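Local coordinates for protein dehydrogenase (Sinorhizobium meliloti, PDB 3UOE) that probably catalyses an oxidation-reduction reaction as a dehydrogenase of the malate/L-lactate (LDH2/MDH2) type, at residues S161-L166 against G178-A183; D153-I158 against L290-A295. All coordinates share one frame; numbering follows the deposited sequence.

Contact 1. Residues S161-L166 against G178-A183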
# COMPACT_ATOMS: atom_id res chain seq x y z
N SER A 161 2.87 -9.39 -4.22
CA SER A 161 2.93 -10.83 -4.37
C SER A 161 2.40 -11.42 -3.08
O SER A 161 2.62 -10.85 -2.00
CB SER A 161 4.38 -11.28 -4.60
OG SER A 161 4.46 -12.65 -4.99
N THR A 162 1.69 -12.53 -3.18
CA THR A 162 1.19 -13.23 -2.00
C THR A 162 2.00 -14.51 -1.73
O THR A 162 2.99 -14.79 -2.42
CB THR A 162 -0.30 -13.57 -2.14
OG1 THR A 162 -0.50 -14.39 -3.30
CG2 THR A 162 -1.13 -12.29 -2.23
N SER A 163 1.58 -15.28 -0.73
CA SER A 163 2.36 -16.43 -0.28
C SER A 163 1.52 -17.45 0.47
O SER A 163 0.31 -17.29 0.58
CB SER A 163 3.47 -15.95 0.65
OG SER A 163 2.93 -15.67 1.92
N GLU A 164 2.17 -18.49 0.97
CA GLU A 164 1.57 -19.41 1.93
C GLU A 164 1.08 -18.61 3.13
O GLU A 164 1.68 -17.59 3.50
CB GLU A 164 2.60 -20.43 2.43
CG GLU A 164 2.91 -21.60 1.50
CD GLU A 164 4.01 -21.28 0.50
OE1 GLU A 164 4.28 -20.08 0.25
OE2 GLU A 164 4.61 -22.24 -0.04
N ALA A 165 -0.01 -19.06 3.73
CA ALA A 165 -0.52 -18.47 4.95
C ALA A 165 0.53 -18.57 6.05
O ALA A 165 0.82 -19.66 6.54
CB ALA A 165 -1.81 -19.17 5.38
N LEU A 166 1.12 -17.44 6.42
CA LEU A 166 2.19 -17.44 7.42
C LEU A 166 1.96 -16.42 8.52
O LEU A 166 2.65 -16.43 9.53
CB LEU A 166 3.53 -17.17 6.75
CG LEU A 166 3.97 -18.23 5.74
CD1 LEU A 166 5.12 -17.72 4.88
CD2 LEU A 166 4.31 -19.54 6.45
N GLY A 178 -0.78 -14.14 3.88
CA GLY A 178 0.58 -14.28 3.39
C GLY A 178 1.47 -13.17 3.91
O GLY A 178 0.98 -12.21 4.53
N THR A 179 2.78 -13.27 3.66
CA THR A 179 3.70 -12.21 4.05
C THR A 179 3.48 -10.94 3.22
O THR A 179 3.86 -9.85 3.63
CB THR A 179 5.17 -12.67 3.97
OG1 THR A 179 5.44 -13.20 2.67
CG2 THR A 179 5.46 -13.73 5.02
N ASN A 180 2.88 -11.12 2.05
CA ASN A 180 2.31 -10.03 1.23
C ASN A 180 3.07 -8.71 1.19
O ASN A 180 2.60 -7.69 1.70
CB ASN A 180 0.86 -9.75 1.65
CG ASN A 180 -0.01 -10.98 1.51
OD1 ASN A 180 0.45 -12.04 1.09
ND2 ASN A 180 -1.29 -10.84 1.88
N PRO A 181 4.24 -8.73 0.54
CA PRO A 181 5.01 -7.51 0.34
C PRO A 181 4.37 -6.63 -0.74
O PRO A 181 3.71 -7.13 -1.66
CB PRO A 181 6.36 -8.02 -0.19
CG PRO A 181 6.21 -9.49 -0.43
CD PRO A 181 4.78 -9.88 -0.20
N VAL A 182 4.58 -5.33 -0.60
CA VAL A 182 4.33 -4.40 -1.68
C VAL A 182 5.58 -3.57 -1.91
O VAL A 182 6.23 -3.13 -0.96
CB VAL A 182 3.14 -3.49 -1.38
CG1 VAL A 182 3.36 -2.76 -0.06
CG2 VAL A 182 2.95 -2.50 -2.53
N ALA A 183 5.94 -3.36 -3.17
CA ALA A 183 7.06 -2.50 -3.51
C ALA A 183 6.61 -1.33 -4.40
O ALA A 183 5.76 -1.50 -5.28
CB ALA A 183 8.17 -3.30 -4.18
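Ser163 reaches across to the backbone of Gly178 and Thr179 and shows how one hydroxyl can join the two ends of one loop. With chi1 at 77°, OG sits between its own backbone N and carbonyl carbon, a position from which it accepts from Thr179 N at 3.0 Å, the N-H...O angle being 152°. The same OG donates to Glu164 O, 2.8 Å away, from somewhat outside the carbonyl plane, so its rotation is fixed from two directions. Gly178 CA lies 3.1 Å from Ser163 OG, and a beta carbon at Gly178 would collide with that oxygen and with Asn180 OD1.

The Asn180 carboxamide comes in obliquely to Thr162, its OD1 standing 3.4 Å from Thr162 CA, while its ND2 turns to Gly253 O and Glu257 OE1 of helix 246-264. Thr162 offers this amide CB and CG2; its OG1 is taken up by Gly285 N. Further along, Leu166 CD1 rests on Thr179 CG2 at 4.0 Å, also at a slant. Ser161 O meets Pro181 CD, and Asn180 CA points a C-H at the same oxygen over 3.3 Å, nearly straight at 169°.

Between strands 156-161 and 182-186, then, a conventional hydrogen bond, C-H...O contacts and small apolar touches join the loop ends, while Asn180 ND2 and Thr162 OG1 are satisfied by the surrounding chain.

Contact 2. Residues D153-I158 against L290-A295; sequences DGLIGI and LIDPSA
Ile156 has CG1 beside its backbone N and anti to the carbonyl carbon (chi1 -74°), which carries CD1 out to Pro293 CG, 4.1 Å away, the two side chains running alongside with opposite headings. Ile291 adopts the same kind of first torsion, -50°, and the two beta-branched side chains stand on one face of the sheet with their CB atoms 3.9 Å apart. On the other face Leu290 sends CD2 back over the neighbouring strand, 4.1 Å from Gly157 CA, where the glycine presents only backbone.

Between these two layers runs an antiparallel ladder. Ile156 and Ile291 form a hydrogen-bonded pair: Ile156 N donates to Ile291 O at 3.0 Å and Ile291 N to Ile156 O at 2.9 Å. Gly157 and Leu290 follow as a non-hydrogen-bonded pair.

Past the ladder, Pro293 sets its ring against Gly154 and Leu155, with CD 3.3 Å from Gly154 O and 4.3 Å from Leu155 CD2. An alanine here would lose the ring carbons CG and CD, and is likely to open a gap between Gly154 O and the end of Ile156. Asp292 OD1 takes the Ser294 N-H from above the carboxylate plane, making an Asx turn that leads into the 3-10 segment 293-295.

The second subunit covers the isoleucine face through Leu259 and Leu263 of that chain, whereas Leu155 and Leu290 pack on helix 109-127 of their own. The whole illustrates how a helix closed by a Schellman motif, with Gly154 as C-prime residue, passes into a strand paired antiparallel within a mixed sheet, here at the interface with the second subunit.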
# COMPACT_ATOMS: atom_id res chain seq x y z
N ASP A 153 13.56 2.95 -15.67
CA ASP A 153 12.98 3.22 -16.97
C ASP A 153 12.09 4.45 -16.94
O ASP A 153 11.36 4.72 -17.89
CB ASP A 153 12.16 2.01 -17.45
CG ASP A 153 13.04 0.90 -18.04
OD1 ASP A 153 14.16 1.21 -18.49
OD2 ASP A 153 12.60 -0.27 -18.05
N GLY A 154 12.14 5.19 -15.83
CA GLY A 154 11.38 6.42 -15.72
C GLY A 154 9.90 6.18 -15.50
O GLY A 154 9.09 7.07 -15.72
N LEU A 155 9.54 4.99 -15.04
CA LEU A 155 8.15 4.68 -14.74
C LEU A 155 7.88 4.54 -13.24
O LEU A 155 8.78 4.28 -12.46
CB LEU A 155 7.72 3.40 -15.45
CG LEU A 155 7.84 3.42 -16.97
CD1 LEU A 155 7.76 2.00 -17.54
CD2 LEU A 155 6.79 4.35 -17.60
N ILE A 156 6.62 4.73 -12.85
CA ILE A 156 6.18 4.38 -11.51
C ILE A 156 5.77 2.91 -11.53
O ILE A 156 4.96 2.50 -12.37
CB ILE A 156 4.95 5.21 -11.09
CG1 ILE A 156 5.36 6.64 -10.75
CG2 ILE A 156 4.23 4.53 -9.92
CD1 ILE A 156 4.22 7.67 -10.91
N GLY A 157 6.35 2.13 -10.63
CA GLY A 157 6.08 0.70 -10.57
C GLY A 157 5.58 0.28 -9.20
O GLY A 157 6.21 0.59 -8.18
N ILE A 158 4.44 -0.40 -9.17
CA ILE A 158 3.86 -0.90 -7.94
C ILE A 158 3.72 -2.41 -8.06
O ILE A 158 3.14 -2.92 -9.02
CB ILE A 158 2.49 -0.25 -7.69
CG1 ILE A 158 2.66 1.27 -7.65
CG2 ILE A 158 1.83 -0.79 -6.41
CD1 ILE A 158 1.38 2.02 -7.41
N LEU A 290 1.97 -0.43 -13.60
CA LEU A 290 2.86 0.59 -14.14
C LEU A 290 2.08 1.86 -14.42
O LEU A 290 0.91 1.82 -14.81
CB LEU A 290 3.55 0.11 -15.41
CG LEU A 290 4.54 -1.05 -15.24
CD1 LEU A 290 4.98 -1.54 -16.62
CD2 LEU A 290 5.74 -0.61 -14.40
N ILE A 291 2.74 2.99 -14.22
CA ILE A 291 2.15 4.29 -14.50
C ILE A 291 3.20 5.20 -15.12
O ILE A 291 4.30 5.35 -14.59
CB ILE A 291 1.64 4.96 -13.21
CG1 ILE A 291 0.76 3.98 -12.42
CG2 ILE A 291 0.90 6.25 -13.53
CD1 ILE A 291 0.14 4.59 -11.16
N ASP A 292 2.84 5.81 -16.25
CA ASP A 292 3.72 6.76 -16.92
C ASP A 292 3.60 8.12 -16.24
O ASP A 292 2.58 8.79 -16.38
CB ASP A 292 3.33 6.85 -18.40
CG ASP A 292 4.30 7.67 -19.24
OD1 ASP A 292 5.19 8.35 -18.67
OD2 ASP A 292 4.17 7.64 -20.49
N PRO A 293 4.63 8.54 -15.51
CA PRO A 293 4.57 9.87 -14.86
C PRO A 293 4.29 10.99 -15.87
O PRO A 293 3.71 12.01 -15.49
CB PRO A 293 5.97 10.04 -14.26
CG PRO A 293 6.54 8.63 -14.18
CD PRO A 293 5.96 7.92 -15.35
N SER A 294 4.68 10.79 -17.13
CA SER A 294 4.52 11.85 -18.13
C SER A 294 3.05 12.11 -18.50
O SER A 294 2.71 13.16 -19.04
CB SER A 294 5.38 11.60 -19.38
OG SER A 294 4.75 10.70 -20.28
N ALA A 295 2.18 11.15 -18.19
CA ALA A 295 0.74 11.37 -18.35
C ALA A 295 0.23 12.34 -17.28
O ALA A 295 -0.81 12.96 -17.45
CB ALA A 295 -0.00 10.06 -18.25

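How the contacts relate
The two contacts share strand 156-161: contact 2 takes its beginning, where it pairs with the end of strand 285-291, and contact 1 its last residue and the loop that follows. Strands 156-161 and 182-186 are sheet neighbours, and Ala183 of contact 1 packs on Ile158 of contact 2, although the centres of the contacts lie about 24 Å apart. Contact 1 is nearer the chain centre, about 9 Å from it against 20 Å, yet it is only partly buried and largely polar, linking irregular loop ends. Contact 2, farther out, is buried and regular, with ladder bonds and aliphatic packing, and the second subunit helps to cover it.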